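Local coordinates for nickel ABC transporter (Nickel-binding protein) (Bacillus halodurans, PDB 3T66) that probably binds nickel or a peptide outside the membrane and passes it to an ABC transporter for uptake, at residues S203-E207 and S208-D212; G338-A341 and E342-L345. One frame throughout, in Å; residues are numbered along the deposited sequence.

Contact 1 (S203-E207 and S208-D212); sequences SLALE and SGQAD
The amide N of Q210 is held by two weak hydrogen bonds, one to A205 O (2.8 Å) and one to S208 OG (3.3 Å). The first has the place of the six-to-one bond of a Schellman motif at the end of helix 199-207; G209, the first residue to leave helical angles, has positive phi (77°). Its five-to-two companion, G209 N to L206 O, is weak and doubtful. Just before the reversal, S208 N makes a nearly straight helical bond to L204 O (2.5 Å, N-H...O 167°). S208 also brings its hydroxyl in beside the helix end, and this is how its OG comes to share the Q210 amide with a helix carbonyl. Beyond the glycine the chain folds back along the helix, and the aliphatic start of Q210 rests on the last turn, its CB 3.5 Å from A205 O. The two alanine methyls, A205 CB and A211 CB, meet at 4.0 Å on the buried side, where A205 also touches L18 of strand 14-19. Q210 O accepts from H16 ND1 of that strand, and D212 OD1 forms a salt bridge with K467, so both ends of the returning chain are tied to the fold. L206 carries its CG anti to the backbone N (chi1 180°); this brings CD1 up to the outgoing backbone, 3.5 Å from A211 O and 3.4 Å from D212 O.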
loop_
_atom_site.group_PDB
_atom_site.type_symbol
_atom_site.label_atom_id
_atom_site.label_comp_id
_atom_site.label_asym_id
_atom_site.label_seq_id
_atom_site.Cartn_x
_atom_site.Cartn_y
_atom_site.Cartn_z
ATOM N N SER A 203 -22.619 1.342 -6.660
ATOM C CA SER A 203 -23.477 2.071 -5.721
ATOM C C SER A 203 -24.958 1.616 -5.841
ATOM O O SER A 203 -25.631 1.325 -4.838
ATOM C CB SER A 203 -23.314 3.590 -5.904
ATOM O OG SER A 203 -22.046 4.080 -5.466
ATOM N N LEU A 204 -25.436 1.505 -7.082
ATOM C CA LEU A 204 -26.795 1.059 -7.367
ATOM C C LEU A 204 -27.080 -0.326 -6.807
ATOM O O LEU A 204 -28.043 -0.506 -6.055
ATOM C CB LEU A 204 -27.023 1.071 -8.889
ATOM C CG LEU A 204 -28.452 0.966 -9.434
ATOM C CD1 LEU A 204 -29.237 2.196 -9.023
ATOM C CD2 LEU A 204 -28.426 0.785 -10.941
ATOM N N ALA A 205 -26.218 -1.276 -7.193
ATOM C CA ALA A 205 -26.256 -2.671 -6.761
ATOM C C ALA A 205 -26.440 -2.792 -5.276
ATOM O O ALA A 205 -27.262 -3.580 -4.795
ATOM C CB ALA A 205 -25.017 -3.370 -7.164
ATOM N N LEU A 206 -25.691 -1.995 -4.531
ATOM C CA LEU A 206 -25.901 -1.984 -3.083
ATOM C C LEU A 206 -27.260 -1.413 -2.712
ATOM O O LEU A 206 -27.954 -1.964 -1.850
ATOM C CB LEU A 206 -24.782 -1.257 -2.331
ATOM C CG LEU A 206 -25.007 -1.244 -0.828
ATOM C CD1 LEU A 206 -25.033 -2.622 -0.198
ATOM C CD2 LEU A 206 -23.970 -0.404 -0.220
ATOM N N GLU A 207 -27.623 -0.315 -3.368
ATOM C CA GLU A 207 -28.864 0.377 -3.051
ATOM C C GLU A 207 -30.041 -0.508 -3.397
ATOM O O GLU A 207 -30.878 -0.800 -2.543
ATOM C CB GLU A 207 -28.962 1.703 -3.799
ATOM C CG GLU A 207 -29.664 2.791 -2.990
ATOM C CD GLU A 207 -29.261 4.213 -3.421
ATOM O OE1 GLU A 207 -28.304 4.350 -4.241
ATOM O OE2 GLU A 207 -29.907 5.197 -2.941
ATOM N N SER A 208 -30.065 -0.974 -4.643
ATOM C CA SER A 208 -31.122 -1.856 -5.090
ATOM C C SER A 208 -31.169 -3.110 -4.216
ATOM O O SER A 208 -32.138 -3.837 -4.264
ATOM C CB SER A 208 -30.961 -2.209 -6.578
ATOM O OG SER A 208 -30.185 -3.385 -6.784
ATOM N N GLY A 209 -30.139 -3.354 -3.410
ATOM C CA GLY A 209 -30.084 -4.541 -2.541
ATOM C C GLY A 209 -29.722 -5.799 -3.300
ATOM O O GLY A 209 -29.931 -6.885 -2.791
ATOM N N GLN A 210 -29.210 -5.626 -4.527
ATOM C CA GLN A 210 -28.624 -6.678 -5.397
ATOM C C GLN A 210 -27.208 -7.139 -4.950
ATOM O O GLN A 210 -26.628 -8.069 -5.539
ATOM C CB GLN A 210 -28.466 -6.113 -6.823
ATOM C CG GLN A 210 -29.395 -6.600 -7.952
ATOM C CD GLN A 210 -28.892 -6.175 -9.390
ATOM O OE1 GLN A 210 -27.771 -5.662 -9.581
ATOM N NE2 GLN A 210 -29.735 -6.413 -10.395
ATOM N N ALA A 211 -26.639 -6.433 -3.961
ATOM C CA ALA A 211 -25.305 -6.700 -3.381
ATOM C C ALA A 211 -25.367 -6.406 -1.882
ATOM O O ALA A 211 -26.226 -5.621 -1.445
ATOM C CB ALA A 211 -24.290 -5.826 -4.027
ATOM N N ASP A 212 -24.491 -7.035 -1.092
ATOM C CA ASP A 212 -24.477 -6.775 0.346
ATOM C C ASP A 212 -23.335 -5.883 0.712
ATOM O O ASP A 212 -23.452 -5.065 1.620
ATOM C CB ASP A 212 -24.324 -8.039 1.153
ATOM C CG ASP A 212 -25.057 -9.194 0.567
ATOM O OD1 ASP A 212 -26.295 -9.094 0.417
ATOM O OD2 ASP A 212 -24.383 -10.209 0.270
#

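Contact 2 (G338-A341 and E342-L345); sequences GSRA and ELPL
A type I beta turn from R340 to L343 leads the chain out of the loop after strand 328-336 and into helix 343-356. It is closed by L343 N, which donates to R340 O (3.0 Å, N-H...O 157°) from above the carbonyl plane, 39° out of it, and not along a lone pair. The same carbonyl oxygen is flanked by carbon: L343 CB lies 3.4 Å from R340 O, and the ring carbon CD of P344 approaches R340 O to 3.3 Å. P344 has no N-H to give R340 O, and its CD lies where the amide hydrogen would be. The leucine is wedged against the turn by its side chain too. Its CG stands beside the backbone N (chi1 -68°), which sets CD1 against R340 CB at 3.7 Å; the L343 side chain also touches T336 and Y337. Two residues on, L345 leans back along the turn until its CD1 is 3.3 Å from A341 O. R340 and E342 run side by side in the same direction. E342 bends at chi2 and lays OE1 alongside the aliphatic stem of R340, 3.8 Å from CG. The guanidinium and carboxylate planes are nearly perpendicular, and R340 NH1 stays 4.2 Å from E342 OE1, too far for a salt bridge. Elsewhere in the chain, R340 touches R240 and H242 of strand 240-246; E342 also touches H242, along with I275 and M276. The turn therefore rests on one backbone hydrogen bond and on leucine and proline carbons around its acceptor, whereas the opposite charges of R340 and E342, beyond salt-bridge distance, probably add a weaker attraction.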
loop_
_atom_site.group_PDB
_atom_site.type_symbol
_atom_site.label_atom_id
_atom_site.label_comp_id
_atom_site.label_asym_id
_atom_site.label_seq_id
_atom_site.Cartn_x
_atom_site.Cartn_y
_atom_site.Cartn_z
ATOM N N GLY A 338 -1.842 13.277 -14.905
ATOM C CA GLY A 338 -3.232 12.854 -15.107
ATOM C C GLY A 338 -3.730 11.641 -14.312
ATOM O O GLY A 338 -4.821 11.695 -13.689
ATOM N N SER A 339 -2.931 10.559 -14.339
ATOM C CA SER A 339 -3.291 9.244 -13.778
ATOM C C SER A 339 -4.143 9.282 -12.483
ATOM O O SER A 339 -4.998 8.414 -12.275
ATOM C CB SER A 339 -2.028 8.407 -13.587
ATOM N N ARG A 340 -3.906 10.290 -11.630
ATOM C CA ARG A 340 -4.608 10.468 -10.348
ATOM C C ARG A 340 -5.221 11.856 -10.257
ATOM O O ARG A 340 -4.506 12.831 -10.003
ATOM C CB ARG A 340 -3.631 10.283 -9.195
ATOM C CG ARG A 340 -3.645 8.898 -8.601
ATOM C CD ARG A 340 -2.249 8.365 -8.209
ATOM N NE ARG A 340 -2.321 6.908 -8.135
ATOM C CZ ARG A 340 -3.063 6.245 -7.250
ATOM N NH1 ARG A 340 -3.772 6.900 -6.328
ATOM N NH2 ARG A 340 -3.103 4.920 -7.291
ATOM N N ALA A 341 -6.541 11.946 -10.426
ATOM C CA ALA A 341 -7.190 13.225 -10.723
ATOM C C ALA A 341 -7.217 14.256 -9.583
ATOM O O ALA A 341 -7.469 15.452 -9.834
ATOM C CB ALA A 341 -8.595 12.997 -11.289
ATOM N N GLU A 342 -6.968 13.812 -8.347
ATOM C CA GLU A 342 -6.862 14.747 -7.199
ATOM C C GLU A 342 -5.503 15.446 -7.115
ATOM O O GLU A 342 -5.386 16.470 -6.441
ATOM C CB GLU A 342 -7.221 14.093 -5.838
ATOM C CG GLU A 342 -6.330 12.899 -5.358
ATOM C CD GLU A 342 -6.576 11.550 -6.107
ATOM O OE1 GLU A 342 -5.733 10.623 -5.958
ATOM O OE2 GLU A 342 -7.595 11.410 -6.844
ATOM N N LEU A 343 -4.482 14.896 -7.773
ATOM C CA LEU A 343 -3.136 15.475 -7.706
ATOM C C LEU A 343 -3.052 16.885 -8.326
ATOM O O LEU A 343 -2.649 17.827 -7.620
ATOM C CB LEU A 343 -2.089 14.549 -8.318
ATOM C CG LEU A 343 -1.714 13.226 -7.664
ATOM C CD1 LEU A 343 -0.770 12.510 -8.606
ATOM C CD2 LEU A 343 -1.037 13.429 -6.334
ATOM N N PRO A 344 -3.456 17.040 -9.626
ATOM C CA PRO A 344 -3.603 18.330 -10.284
ATOM C C PRO A 344 -4.416 19.347 -9.497
ATOM O O PRO A 344 -4.175 20.536 -9.608
ATOM C CB PRO A 344 -4.342 17.955 -11.547
ATOM C CG PRO A 344 -3.766 16.690 -11.894
ATOM C CD PRO A 344 -3.676 15.959 -10.605
ATOM N N LEU A 345 -5.363 18.894 -8.697
ATOM C CA LEU A 345 -6.078 19.804 -7.828
ATOM C C LEU A 345 -5.224 20.287 -6.668
ATOM O O LEU A 345 -5.391 21.437 -6.230
ATOM C CB LEU A 345 -7.391 19.180 -7.344
ATOM C CG LEU A 345 -8.439 19.086 -8.478
ATOM C CD1 LEU A 345 -9.290 17.826 -8.353
ATOM C CD2 LEU A 345 -9.335 20.356 -8.582
#

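In the fold
The two contacts follow one another along the chain, neither nesting nor crossing, with their centres about 29 Å apart and their nearest atoms about 16 Å apart. Contact 1 comes first and ends helix 199-207, turning the chain toward strand 213-215, which runs between strands 14-19 and 451-464. Contact 2 closes the loop after strand 328-336 and starts helix 343-356, which leads on to strand 360-365, a parallel partner of strand 328-336. Strand 451-464 supplies an indirect link: it pairs with strand 213-215 beyond contact 1 and also with strand 240-246, whose residues R240 and H242 meet side chains of contact 2.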